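Local coordinates for protein Rho guanine nucleotide exchange factor 11 (Homo sapiens, PDB 5JHH) that probably activates Rho-family GTPases by promoting exchange of bound GDP for GTP through its tandem DH and PH domains, at residues N28-T33 and E82-L87; L38-V43 and I163-Q168; A64-N69 and S125-L130; E75-W80 and T171-L176; A103-D106 and E112-Q115. One frame throughout, in Å; residues are numbered along the deposited sequence. Where two conformers were deposited one is given.

Interaction 1: residues N28-T33 and E82-L87; sequences NELFVT and EAMKKL
Phe31 and Met84 form a Met-aromatic contact between two helices of the all-helical DH (RhoGEF) domain, 28-33 and 82-87, whose axes come within 10.6 Å at an angle of 135°. Met84 CB sits 4.0 Å from the centroid of the Phe31 ring, almost on the ring normal, as a CH-pi contact. Its chain, extended beyond CG, then runs across the same face to the rim, where SD comes 3.6 Å from Phe31 CD1 and approaches the ring obliquely. The first torsion of Phe31, with CG anti to the carbonyl carbon (chi1 -70°), carries the ring into the interface, where Ile94 and Ile97 of the loop after helix 70-89 also touch it. Replacing Phe31 by an alanine would probably leave the thioether of Met84 without its aromatic surface and open a gap before Leu87. Leu87 CD2 lies at the ring edge, 4.2 Å from Phe31 CZ. Past the ring, the side chains of Met84 and Leu30 cross at about a right angle, with Met84 CE 4.2 Å from Leu30 CG.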
# COMPACT_ATOMS: atom_id res chain seq x y z
N ASN A 28 3.59 -24.81 6.85
CA ASN A 28 2.26 -25.04 7.27
C ASN A 28 1.45 -23.74 7.14
O ASN A 28 0.37 -23.77 6.61
CB ASN A 28 2.25 -25.54 8.69
CG ASN A 28 0.87 -25.82 9.20
OD1 ASN A 28 0.40 -25.16 10.15
ND2 ASN A 28 0.22 -26.81 8.62
N GLU A 29 1.98 -22.61 7.61
CA GLU A 29 1.26 -21.35 7.51
C GLU A 29 0.91 -21.02 6.05
O GLU A 29 -0.22 -20.64 5.74
CB GLU A 29 2.06 -20.19 8.12
CG GLU A 29 1.21 -18.94 8.23
CD GLU A 29 1.92 -17.69 8.66
OE1 GLU A 29 3.16 -17.67 8.80
OE2 GLU A 29 1.19 -16.68 8.85
N LEU A 30 1.86 -21.19 5.15
CA LEU A 30 1.62 -21.01 3.75
C LEU A 30 0.45 -21.82 3.29
O LEU A 30 -0.48 -21.28 2.70
CB LEU A 30 2.85 -21.39 2.95
CG LEU A 30 2.63 -21.48 1.46
CD1 LEU A 30 2.39 -20.09 0.87
CD2 LEU A 30 3.85 -22.10 0.80
N PHE A 31 0.47 -23.12 3.58
CA PHE A 31 -0.62 -23.98 3.17
C PHE A 31 -1.94 -23.56 3.76
O PHE A 31 -2.93 -23.49 3.06
CB PHE A 31 -0.36 -25.44 3.54
CG PHE A 31 0.73 -26.11 2.72
CD1 PHE A 31 1.48 -25.42 1.78
CD2 PHE A 31 1.05 -27.43 2.96
CE1 PHE A 31 2.47 -26.05 1.06
CE2 PHE A 31 2.03 -28.07 2.23
CZ PHE A 31 2.74 -27.39 1.28
N VAL A 32 -1.97 -23.30 5.05
CA VAL A 32 -3.22 -23.04 5.73
C VAL A 32 -3.77 -21.70 5.26
O VAL A 32 -4.95 -21.56 5.04
CB VAL A 32 -3.05 -23.06 7.26
CG1 VAL A 32 -4.31 -22.59 7.96
CG2 VAL A 32 -2.75 -24.48 7.70
N THR A 33 -2.90 -20.72 5.07
CA THR A 33 -3.40 -19.43 4.61
C THR A 33 -3.74 -19.42 3.10
O THR A 33 -4.55 -18.61 2.64
CB THR A 33 -2.39 -18.35 4.86
OG1 THR A 33 -1.14 -18.74 4.25
CG2 THR A 33 -2.25 -18.13 6.36
N GLU A 82 -4.81 -27.69 -4.44
CA GLU A 82 -4.90 -29.14 -4.58
C GLU A 82 -3.51 -29.81 -4.70
O GLU A 82 -3.34 -30.94 -4.23
CB GLU A 82 -5.80 -29.57 -5.77
CG GLU A 82 -7.31 -29.35 -5.59
CD GLU A 82 -7.96 -30.20 -4.48
OE1 GLU A 82 -8.09 -31.43 -4.67
OE2 GLU A 82 -8.38 -29.65 -3.43
N ALA A 83 -2.53 -29.15 -5.32
CA ALA A 83 -1.18 -29.70 -5.36
C ALA A 83 -0.55 -29.68 -3.97
O ALA A 83 0.27 -30.54 -3.67
CB ALA A 83 -0.29 -28.96 -6.36
N MET A 84 -0.91 -28.72 -3.12
CA MET A 84 -0.43 -28.70 -1.75
C MET A 84 -0.97 -29.90 -0.97
O MET A 84 -0.28 -30.48 -0.14
CB MET A 84 -0.84 -27.40 -1.03
CG MET A 84 -0.16 -26.14 -1.54
SD MET A 84 -0.87 -24.64 -0.77
CE MET A 84 0.30 -23.45 -1.40
N LYS A 85 -2.24 -30.21 -1.18
CA LYS A 85 -2.86 -31.35 -0.57
C LYS A 85 -2.10 -32.63 -1.00
O LYS A 85 -1.64 -33.39 -0.17
CB LYS A 85 -4.33 -31.40 -1.01
CG LYS A 85 -5.37 -31.32 0.10
CD LYS A 85 -5.97 -32.72 0.38
CE LYS A 85 -7.49 -32.71 0.61
NZ LYS A 85 -7.86 -32.93 2.04
N LYS A 86 -1.94 -32.83 -2.31
CA LYS A 86 -1.19 -33.96 -2.84
C LYS A 86 0.12 -34.18 -2.07
O LYS A 86 0.42 -35.27 -1.63
CB LYS A 86 -0.89 -33.75 -4.33
CG LYS A 86 -1.59 -34.72 -5.27
CD LYS A 86 -0.61 -35.61 -6.02
CE LYS A 86 -0.37 -35.10 -7.45
NZ LYS A 86 0.92 -35.59 -8.01
N LEU A 87 0.88 -33.11 -1.90
CA LEU A 87 2.20 -33.17 -1.27
C LEU A 87 2.14 -33.46 0.24
O LEU A 87 3.01 -34.12 0.79
CB LEU A 87 2.92 -31.86 -1.52
CG LEU A 87 4.33 -31.75 -1.01
CD1 LEU A 87 5.26 -32.52 -1.93
CD2 LEU A 87 4.71 -30.29 -1.00

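Interaction 2: residues L38-V43 and I163-Q168; sequences LRTLRV and IISEMQ
Van der Waals packing alone joins the side chains of Thr40 and Leu41 to those of Ser165 and Glu166. The Thr40 methyl faces Ser165, with CG2 3.7 Å from Ser165 OG and 4.0 Å from Ser165 CB. Beside it, Leu41 spreads its two methyls around one carboxylate oxygen: CD1 and CD2 each lie 3.9 Å from Glu166 OE1, and CD2 also approaches Ser165 OG at 4.1 Å. The contact sets the long helix 18-54 of the DH domain against the first turn of helix 165-182, within the helical bundle characteristic of Dbl-family exchange factors. The polar groups in the contact find hydrogen-bond partners outside the two segments. Ser165 OG, with chi1 62° placing it between the backbone N and the carbonyl carbon, bonds back to the carbonyl of Leu162 just before the helix. Glu166 bends at chi2 (74°), bringing OE1 to the leucine methyls while the other oxygen, OE2, takes a hydrogen bond from His77 NE2 on helix 70-89. Ile164, Met167 and Gln168 meet the chain of another protein.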
# COMPACT_ATOMS: atom_id res chain seq x y z
N LEU A 38 -8.37 -19.00 -0.56
CA LEU A 38 -9.35 -19.64 -1.40
C LEU A 38 -10.73 -19.53 -0.82
O LEU A 38 -11.70 -19.27 -1.52
CB LEU A 38 -8.95 -21.08 -1.62
CG LEU A 38 -9.76 -21.92 -2.60
CD1 LEU A 38 -9.98 -21.20 -3.92
CD2 LEU A 38 -9.03 -23.23 -2.84
N ARG A 39 -10.84 -19.69 0.49
CA ARG A 39 -12.15 -19.57 1.13
C ARG A 39 -12.71 -18.19 0.88
O ARG A 39 -13.87 -18.04 0.47
CB ARG A 39 -12.05 -19.83 2.63
CG ARG A 39 -13.38 -20.13 3.31
CD ARG A 39 -13.40 -19.62 4.75
NE ARG A 39 -14.73 -19.18 5.14
CZ ARG A 39 -15.08 -17.92 5.34
NH1 ARG A 39 -16.31 -17.65 5.68
NH2 ARG A 39 -14.21 -16.92 5.22
N THR A 40 -11.88 -17.17 1.06
CA THR A 40 -12.32 -15.81 0.88
C THR A 40 -12.77 -15.55 -0.55
O THR A 40 -13.75 -14.86 -0.78
CB THR A 40 -11.22 -14.84 1.24
OG1 THR A 40 -10.86 -15.04 2.59
CG2 THR A 40 -11.65 -13.40 1.10
N LEU A 41 -12.07 -16.10 -1.52
CA LEU A 41 -12.52 -15.91 -2.87
C LEU A 41 -13.87 -16.55 -3.11
O LEU A 41 -14.68 -16.04 -3.92
CB LEU A 41 -11.52 -16.43 -3.89
CG LEU A 41 -10.13 -15.83 -3.83
CD1 LEU A 41 -9.26 -16.52 -4.88
CD2 LEU A 41 -10.13 -14.34 -4.06
N ARG A 42 -14.13 -17.69 -2.47
CA ARG A 42 -15.41 -18.38 -2.69
C ARG A 42 -16.53 -17.69 -1.98
O ARG A 42 -17.67 -17.77 -2.43
CB ARG A 42 -15.38 -19.84 -2.28
CG ARG A 42 -14.54 -20.65 -3.23
CD ARG A 42 -14.55 -22.11 -2.89
NE ARG A 42 -14.09 -22.89 -4.04
CZ ARG A 42 -13.14 -23.80 -3.99
NH1 ARG A 42 -12.78 -24.42 -5.11
NH2 ARG A 42 -12.55 -24.09 -2.83
N VAL A 43 -16.19 -16.97 -0.92
CA VAL A 43 -17.15 -16.07 -0.33
C VAL A 43 -17.49 -14.94 -1.31
O VAL A 43 -18.67 -14.63 -1.49
CB VAL A 43 -16.63 -15.44 0.96
CG1 VAL A 43 -17.58 -14.37 1.44
CG2 VAL A 43 -16.48 -16.50 2.02
N ILE A 163 -12.60 -7.88 -1.12
CA ILE A 163 -12.25 -7.99 -2.54
C ILE A 163 -10.77 -7.64 -2.81
O ILE A 163 -10.19 -8.01 -3.84
CB ILE A 163 -13.18 -7.11 -3.36
CG1 ILE A 163 -13.25 -7.58 -4.79
CG2 ILE A 163 -12.74 -5.69 -3.32
CD1 ILE A 163 -14.17 -6.76 -5.66
N ILE A 164 -10.17 -6.94 -1.87
CA ILE A 164 -8.77 -6.62 -1.90
C ILE A 164 -7.88 -7.78 -1.46
O ILE A 164 -6.66 -7.70 -1.53
CB ILE A 164 -8.51 -5.38 -1.04
CG1 ILE A 164 -7.17 -4.80 -1.40
CG2 ILE A 164 -8.54 -5.72 0.45
CD1 ILE A 164 -6.85 -3.56 -0.66
N SER A 165 -8.48 -8.89 -1.07
CA SER A 165 -7.71 -9.98 -0.51
C SER A 165 -6.74 -10.54 -1.53
O SER A 165 -5.70 -11.04 -1.15
CB SER A 165 -8.63 -11.10 -0.02
OG SER A 165 -9.32 -11.55 -1.18
N GLU A 166 -7.02 -10.49 -2.82
CA GLU A 166 -6.08 -11.03 -3.74
C GLU A 166 -4.77 -10.22 -3.76
O GLU A 166 -3.67 -10.77 -3.68
CB GLU A 166 -6.64 -11.05 -5.14
CG GLU A 166 -5.67 -11.72 -6.12
CD GLU A 166 -5.60 -13.22 -5.97
OE1 GLU A 166 -6.53 -13.76 -5.35
OE2 GLU A 166 -4.65 -13.86 -6.49
N MET A 167 -4.87 -8.91 -3.92
CA MET A 167 -3.68 -8.09 -3.86
C MET A 167 -2.95 -8.37 -2.59
O MET A 167 -1.74 -8.61 -2.60
CB MET A 167 -4.00 -6.60 -3.96
CG MET A 167 -2.78 -5.70 -3.88
SD MET A 167 -2.16 -5.33 -2.24
CE MET A 167 -3.50 -4.33 -1.58
N GLN A 168 -3.66 -8.40 -1.48
CA GLN A 168 -2.98 -8.64 -0.18
C GLN A 168 -2.32 -10.02 -0.11
O GLN A 168 -1.25 -10.15 0.42
CB GLN A 168 -3.94 -8.50 1.00
CG GLN A 168 -4.56 -7.12 1.15
CD GLN A 168 -5.50 -7.06 2.36
OE1 GLN A 168 -5.43 -6.13 3.18
NE2 GLN A 168 -6.37 -8.06 2.47

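Interaction 3: residues A64-N69 and S125-L130; sequences ARLFPN and SIALEL
Ala127 CB meets Leu66 at two points, 3.9 Å from the methyl CD1 and 3.9 Å from CA, so the small side chain rests against both backbone and branch of its partner. The CA atoms of the two residues are 5.4 Å apart, a close approach that the alanine permits. Arg65 adds its carbonyl: O lies 4.1 Å from Ala127 CB. A longer contact, 4.5 Å, links Leu66 CD1 to Leu128 CD2, one residue farther along the helix.

The torsions of Leu66 explain its reach. With CG anti to the backbone N (chi1 170°) and chi2 at 66°, CD1 comes closer to the helix than the initial direction of the side chain would suggest. Around this apolar core, Ile163 packs on Leu66, Phe67 and Leu128, so the segment before helix 165-182 covers the junction.

Immediately after Leu66 the chain leaves helical geometry at Phe67, whose ring meets that of Tyr49. Within the DH (RhoGEF) helical bundle, the contact thus joins the end of the short helix 60-66 to helix 124-137, with helix 159-162 flanking Leu128 and helix 107-121 packing on Pro68 and Asn69 of the turn into helix 70-89.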
# COMPACT_ATOMS: atom_id res chain seq x y z
N ALA A 64 -18.97 -6.83 -14.72
CA ALA A 64 -17.75 -7.41 -15.26
C ALA A 64 -16.56 -6.56 -14.86
O ALA A 64 -15.46 -7.09 -14.69
CB ALA A 64 -17.80 -7.56 -16.78
N ARG A 65 -16.77 -5.26 -14.67
CA ARG A 65 -15.65 -4.42 -14.27
C ARG A 65 -15.30 -4.62 -12.81
O ARG A 65 -14.15 -4.44 -12.41
CB ARG A 65 -15.85 -2.94 -14.66
CG ARG A 65 -15.59 -2.77 -16.17
CD ARG A 65 -15.69 -1.34 -16.69
NE ARG A 65 -17.03 -0.80 -16.50
CZ ARG A 65 -17.93 -0.59 -17.47
NH1 ARG A 65 -17.64 -0.85 -18.74
NH2 ARG A 65 -19.13 -0.09 -17.18
N LEU A 66 -16.28 -4.97 -12.00
CA LEU A 66 -16.06 -5.19 -10.59
C LEU A 66 -15.47 -6.60 -10.32
O LEU A 66 -14.63 -6.75 -9.50
CB LEU A 66 -17.37 -5.03 -9.85
CG LEU A 66 -17.36 -5.45 -8.40
CD1 LEU A 66 -16.47 -4.55 -7.61
CD2 LEU A 66 -18.77 -5.40 -7.84
N PHE A 67 -15.95 -7.58 -11.04
CA PHE A 67 -15.53 -8.97 -10.96
C PHE A 67 -15.15 -9.47 -12.36
O PHE A 67 -15.88 -10.17 -12.99
CB PHE A 67 -16.62 -9.86 -10.41
CG PHE A 67 -16.93 -9.68 -8.99
CD1 PHE A 67 -16.08 -10.10 -8.02
CD2 PHE A 67 -18.10 -9.11 -8.61
CE1 PHE A 67 -16.39 -9.96 -6.72
CE2 PHE A 67 -18.41 -8.94 -7.30
CZ PHE A 67 -17.55 -9.37 -6.35
N PRO A 68 -13.90 -9.04 -12.83
CA PRO A 68 -13.59 -9.42 -14.21
C PRO A 68 -13.43 -10.88 -14.54
O PRO A 68 -13.81 -11.28 -15.59
CB PRO A 68 -12.27 -8.74 -14.47
CG PRO A 68 -12.26 -7.60 -13.61
CD PRO A 68 -12.73 -8.15 -12.36
N ASN A 69 -12.81 -11.65 -13.66
CA ASN A 69 -12.33 -12.95 -13.98
C ASN A 69 -12.20 -13.78 -12.73
O ASN A 69 -11.22 -14.43 -12.51
CB ASN A 69 -10.98 -12.80 -14.65
CG ASN A 69 -10.00 -12.07 -13.78
OD1 ASN A 69 -10.35 -11.48 -12.83
ND2 ASN A 69 -8.78 -12.10 -14.14
N SER A 125 -10.17 0.07 -7.64
CA SER A 125 -10.46 1.26 -6.83
C SER A 125 -11.61 2.06 -7.41
O SER A 125 -12.48 2.60 -6.69
CB SER A 125 -9.21 2.12 -6.74
OG SER A 125 -8.77 2.54 -8.03
N ILE A 126 -11.66 2.05 -8.73
CA ILE A 126 -12.69 2.75 -9.46
C ILE A 126 -14.03 2.03 -9.35
O ILE A 126 -15.05 2.63 -9.04
CB ILE A 126 -12.26 2.91 -10.91
CG1 ILE A 126 -11.01 3.78 -10.96
CG2 ILE A 126 -13.34 3.61 -11.71
CD1 ILE A 126 -10.07 3.47 -12.09
N ALA A 127 -14.03 0.72 -9.50
CA ALA A 127 -15.27 -0.03 -9.35
C ALA A 127 -15.86 0.11 -7.95
O ALA A 127 -17.10 0.16 -7.78
CB ALA A 127 -15.06 -1.49 -9.65
N LEU A 128 -15.00 0.14 -6.95
CA LEU A 128 -15.49 0.28 -5.59
C LEU A 128 -16.07 1.65 -5.30
O LEU A 128 -16.96 1.73 -4.51
CB LEU A 128 -14.37 0.02 -4.60
CG LEU A 128 -13.98 -1.43 -4.49
CD1 LEU A 128 -12.77 -1.58 -3.57
CD2 LEU A 128 -15.15 -2.28 -3.99
N GLU A 129 -15.49 2.71 -5.84
CA GLU A 129 -16.10 4.03 -5.78
C GLU A 129 -17.48 4.06 -6.47
O GLU A 129 -18.43 4.62 -5.95
CB GLU A 129 -15.19 5.08 -6.43
CG GLU A 129 -14.46 5.96 -5.43
CD GLU A 129 -15.41 6.81 -4.54
OE1 GLU A 129 -16.50 7.23 -5.01
OE2 GLU A 129 -15.05 7.07 -3.38
N LEU A 130 -17.60 3.43 -7.62
CA LEU A 130 -18.91 3.25 -8.23
C LEU A 130 -19.91 2.53 -7.29
O LEU A 130 -21.05 2.95 -7.17
CB LEU A 130 -18.80 2.51 -9.55
CG LEU A 130 -19.99 2.27 -10.52
CD1 LEU A 130 -20.54 0.83 -10.51
CD2 LEU A 130 -21.14 3.28 -10.37

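Interaction 4: residues E75-W80 and T171-L176; sequences EIHNSW and TKYPLL
Tyr173 reaches from helix 165-182 to His77 and Trp80 on helix 70-89, building an aromatic cluster in the core of the DH helical bundle. The backbones stay well apart, with His77 CA 12.7 Å from Tyr173 CA, and the tyrosine ring spans the distance. From CB, the first torsion places CG anti to the carbonyl carbon (chi1 -69°), directing the ring across the gap. On the CD2 side, the ring meets Phe105 of helix 98-105, their planes about 55° apart. On the other side, CD1 packs against Leu30 and CE1 lies 3.7 Å from Trp80 CZ3. There the edge of Trp80 is turned toward the tyrosine face in an offset edge-to-face pair, with planes at 87° and centroids of the tyrosine and six-membered indole rings 5.6 Å apart. CZ comes 3.9 Å from the same Trp80 CZ3.

At the end of the chain, OH is hydrogen-bonded to Glu34 OE1, while Glu34 OE2 receives a bond from His77 ND1, so one carboxylate joins the two side chains. A phenylalanine in place of Tyr173 would probably keep much of the ring packing but leave Glu34 OE1 without this hydroxyl partner. The indole is held separately by a bond from Trp80 NE1 to the Leu100 carbonyl. In the plane of the imidazole and at its edge, Tyr173 OH lies 3.1 Å from His77 CE1.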
# COMPACT_ATOMS: atom_id res chain seq x y z
N GLU A 75 -9.68 -20.67 -9.78
CA GLU A 75 -8.96 -21.84 -10.29
C GLU A 75 -7.40 -21.73 -10.22
O GLU A 75 -6.71 -22.68 -9.90
CB GLU A 75 -9.45 -22.14 -11.69
CG GLU A 75 -8.92 -23.44 -12.30
CD GLU A 75 -9.00 -24.64 -11.36
OE1 GLU A 75 -9.92 -24.71 -10.50
OE2 GLU A 75 -8.10 -25.49 -11.47
N ILE A 76 -6.84 -20.55 -10.45
CA ILE A 76 -5.44 -20.33 -10.15
C ILE A 76 -5.10 -20.86 -8.77
O ILE A 76 -4.06 -21.53 -8.58
CB ILE A 76 -5.09 -18.83 -10.07
CG1 ILE A 76 -5.13 -18.12 -11.42
CG2 ILE A 76 -3.74 -18.58 -9.39
CD1 ILE A 76 -4.21 -18.66 -12.42
N HIS A 77 -5.87 -20.44 -7.77
CA HIS A 77 -5.54 -20.79 -6.39
C HIS A 77 -5.98 -22.20 -5.98
O HIS A 77 -5.34 -22.82 -5.13
CB HIS A 77 -6.07 -19.77 -5.39
CG HIS A 77 -5.36 -18.47 -5.44
ND1 HIS A 77 -4.19 -18.24 -4.76
CD2 HIS A 77 -5.66 -17.31 -6.08
CE1 HIS A 77 -3.79 -17.01 -4.99
NE2 HIS A 77 -4.65 -16.43 -5.80
N ASN A 78 -7.08 -22.68 -6.53
CA ASN A 78 -7.57 -24.00 -6.20
C ASN A 78 -6.61 -25.07 -6.72
O ASN A 78 -6.23 -25.97 -5.99
CB ASN A 78 -8.93 -24.17 -6.82
CG ASN A 78 -9.53 -25.55 -6.59
OD1 ASN A 78 -9.83 -25.94 -5.48
ND2 ASN A 78 -9.72 -26.27 -7.67
N SER A 79 -6.16 -24.92 -7.95
CA SER A 79 -5.22 -25.86 -8.52
C SER A 79 -4.00 -25.94 -7.63
O SER A 79 -3.58 -27.00 -7.24
CB SER A 79 -4.85 -25.50 -9.96
OG SER A 79 -4.18 -24.24 -10.04
N TRP A 80 -3.45 -24.80 -7.27
CA TRP A 80 -2.27 -24.79 -6.42
C TRP A 80 -2.58 -25.44 -5.07
O TRP A 80 -1.84 -26.26 -4.55
CB TRP A 80 -1.74 -23.36 -6.22
CG TRP A 80 -0.32 -23.30 -5.82
CD1 TRP A 80 0.66 -24.10 -6.29
CD2 TRP A 80 0.31 -22.37 -4.91
NE1 TRP A 80 1.87 -23.75 -5.73
CE2 TRP A 80 1.68 -22.71 -4.87
CE3 TRP A 80 -0.16 -21.34 -4.08
CZ2 TRP A 80 2.61 -22.00 -4.09
CZ3 TRP A 80 0.73 -20.64 -3.31
CH2 TRP A 80 2.13 -20.97 -3.31
N THR A 171 1.17 -10.04 -1.80
CA THR A 171 2.20 -9.38 -1.01
C THR A 171 2.76 -10.28 0.04
O THR A 171 3.88 -10.09 0.42
CB THR A 171 1.70 -8.12 -0.30
OG1 THR A 171 0.67 -8.46 0.62
CG2 THR A 171 1.16 -7.17 -1.29
N LYS A 172 2.01 -11.30 0.48
CA LYS A 172 2.53 -12.23 1.45
C LYS A 172 3.47 -13.29 0.89
O LYS A 172 4.26 -13.85 1.64
CB LYS A 172 1.42 -12.93 2.17
CG LYS A 172 0.35 -12.02 2.71
CD LYS A 172 0.91 -10.92 3.60
CE LYS A 172 -0.16 -9.84 3.81
NZ LYS A 172 -0.35 -9.42 5.23
N TYR A 173 3.39 -13.63 -0.39
CA TYR A 173 4.20 -14.75 -0.87
C TYR A 173 5.74 -14.56 -0.73
O TYR A 173 6.45 -15.48 -0.37
CB TYR A 173 3.84 -15.09 -2.32
CG TYR A 173 2.48 -15.69 -2.52
CD1 TYR A 173 2.00 -16.68 -1.69
CD2 TYR A 173 1.67 -15.27 -3.57
CE1 TYR A 173 0.75 -17.24 -1.90
CE2 TYR A 173 0.41 -15.84 -3.78
CZ TYR A 173 -0.05 -16.81 -2.94
OH TYR A 173 -1.29 -17.39 -3.13
N PRO A 174 6.26 -13.37 -1.01
CA PRO A 174 7.68 -13.18 -0.86
C PRO A 174 8.08 -13.32 0.57
O PRO A 174 9.15 -13.87 0.89
CB PRO A 174 7.90 -11.73 -1.35
CG PRO A 174 6.71 -11.48 -2.26
CD PRO A 174 5.59 -12.20 -1.59
N LEU A 175 7.23 -12.84 1.45
CA LEU A 175 7.55 -12.88 2.86
C LEU A 175 7.50 -14.31 3.34
O LEU A 175 8.35 -14.75 4.09
CB LEU A 175 6.55 -12.04 3.63
CG LEU A 175 6.56 -10.51 3.44
CD1 LEU A 175 5.35 -9.90 4.18
CD2 LEU A 175 7.83 -9.93 4.00
N LEU A 176 6.51 -15.07 2.90
CA LEU A 176 6.46 -16.45 3.28
C LEU A 176 7.61 -17.21 2.66
O LEU A 176 8.10 -18.12 3.31
CB LEU A 176 5.14 -17.09 2.92
CG LEU A 176 3.99 -16.60 3.80
CD1 LEU A 176 2.67 -16.79 3.05
CD2 LEU A 176 3.99 -17.38 5.12

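Interaction 5: residues A103-D106 and E112-Q115; sequences ARFD and ELQQ
The backbones approach where helix 98-105 ends and the next helix is under way, Phe105 CA lying 7.5 Å from Leu113 CA. Arg104 carries much of the contact: its chain is bent at chi2 (4°) and chi3 (96°), which folds the guanidinium back toward Glu112. A salt bridge of 3.6 Å joins Arg104 NH1 to Glu112 OE1, the oxygen lying in the guanidinium plane at its edge while the two flat groups are turned 61° apart. One water closes the bridge, accepting from Arg104 NH2 and donating to Glu112 OE1. Next to the ion pair, Leu113 CD2 fits between Arg104 CD, at 3.8 Å, and the edge of the Phe105 ring, with CE1 also at 3.8 Å. Arg104 CB in turn lies over one face of that ring. Ile76 of helix 70-89 touches Arg104, Glu112 and Leu113. This is a corner between two consecutive helices of the DH bundle, 98-105 and 107-121, apolar inside and closed at its rim by an ion pair.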
# COMPACT_ATOMS: atom_id res chain seq x y z
N ALA A 103 5.97 -24.15 -9.65
CA ALA A 103 4.84 -24.48 -10.47
C ALA A 103 3.76 -23.37 -10.41
O ALA A 103 2.89 -23.28 -11.29
CB ALA A 103 4.28 -25.83 -10.06
N ARG A 104 3.82 -22.51 -9.39
CA ARG A 104 2.90 -21.36 -9.35
C ARG A 104 3.52 -20.03 -9.77
O ARG A 104 2.84 -19.15 -10.28
CB ARG A 104 2.28 -21.20 -7.96
CG ARG A 104 1.04 -20.28 -7.87
CD ARG A 104 0.61 -19.75 -9.26
NE ARG A 104 -0.42 -20.52 -9.82
CZ ARG A 104 -0.81 -20.55 -11.08
NH1 ARG A 104 -0.22 -19.90 -12.06
NH2 ARG A 104 -1.82 -21.32 -11.31
N PHE A 105 4.80 -19.86 -9.55
CA PHE A 105 5.36 -18.53 -9.62
C PHE A 105 6.42 -18.35 -10.65
O PHE A 105 6.99 -17.27 -10.73
CB PHE A 105 5.99 -18.17 -8.26
CG PHE A 105 5.02 -18.15 -7.15
CD1 PHE A 105 3.89 -17.36 -7.21
CD2 PHE A 105 5.27 -18.87 -5.98
CE1 PHE A 105 2.96 -17.36 -6.16
CE2 PHE A 105 4.38 -18.83 -4.92
CZ PHE A 105 3.21 -18.08 -5.03
N ASP A 106 6.70 -19.40 -11.42
CA ASP A 106 7.74 -19.33 -12.45
C ASP A 106 7.19 -19.68 -13.84
O ASP A 106 6.17 -20.36 -13.96
CB ASP A 106 8.86 -20.30 -12.08
CG ASP A 106 10.15 -20.07 -12.87
OD1 ASP A 106 10.54 -18.91 -13.15
OD2 ASP A 106 10.81 -21.08 -13.19
N GLU A 112 0.62 -16.48 -16.27
CA GLU A 112 -0.80 -16.68 -16.03
C GLU A 112 -1.27 -15.96 -14.75
O GLU A 112 -2.24 -15.19 -14.80
CB GLU A 112 -1.12 -18.16 -15.96
CG GLU A 112 -2.56 -18.48 -15.63
CD GLU A 112 -2.86 -19.98 -15.54
OE1 GLU A 112 -2.01 -20.78 -15.05
OE2 GLU A 112 -3.99 -20.39 -15.94
N LEU A 113 -0.52 -16.12 -13.65
CA LEU A 113 -0.92 -15.56 -12.36
C LEU A 113 -0.90 -14.05 -12.40
O LEU A 113 -1.85 -13.40 -11.95
CB LEU A 113 -0.01 -16.03 -11.24
CG LEU A 113 -0.18 -15.33 -9.89
CD1 LEU A 113 -1.58 -15.33 -9.29
CD2 LEU A 113 0.73 -16.01 -8.90
N GLN A 114 0.13 -13.46 -13.00
CA GLN A 114 0.19 -12.02 -13.02
C GLN A 114 -0.84 -11.43 -13.94
O GLN A 114 -1.35 -10.37 -13.63
CB GLN A 114 1.59 -11.45 -13.27
CG GLN A 114 2.15 -11.58 -14.65
CD GLN A 114 3.68 -11.37 -14.71
OE1 GLN A 114 4.36 -11.21 -13.70
NE2 GLN A 114 4.22 -11.30 -15.95
N GLN A 115 -1.21 -12.11 -15.01
CA GLN A 115 -2.19 -11.56 -15.91
C GLN A 115 -3.50 -11.56 -15.19
O GLN A 115 -4.24 -10.62 -15.25
CB GLN A 115 -2.46 -12.43 -17.15
CG GLN A 115 -1.38 -12.61 -18.15
CD GLN A 115 -1.84 -13.57 -19.26
OE1 GLN A 115 -1.88 -14.81 -19.09
NE2 GLN A 115 -2.22 -13.02 -20.38
O HOH W 1 -3.21 -22.24 -13.22

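From the N terminus, helix 18-54 supplies the first partner of both interaction 1 and interaction 2. Interaction 1 closes a loop onto helix 70-89; interaction 2 closes a much longer one onto the start of helix 165-182, and the two cross. Interaction 3, joining helices 60-66 and 124-137, is nested inside interaction 2 and meets it through Ile163. Interaction 4 returns from helix 70-89 to helix 165-182, crossing interactions 1, 2 and 3; it touches interactions 1 and 2. The short loop of interaction 5, between helices 98-105 and 107-121, nests within interactions 2, 3 and 4 and packs against interaction 4. All five lie within the DH domain.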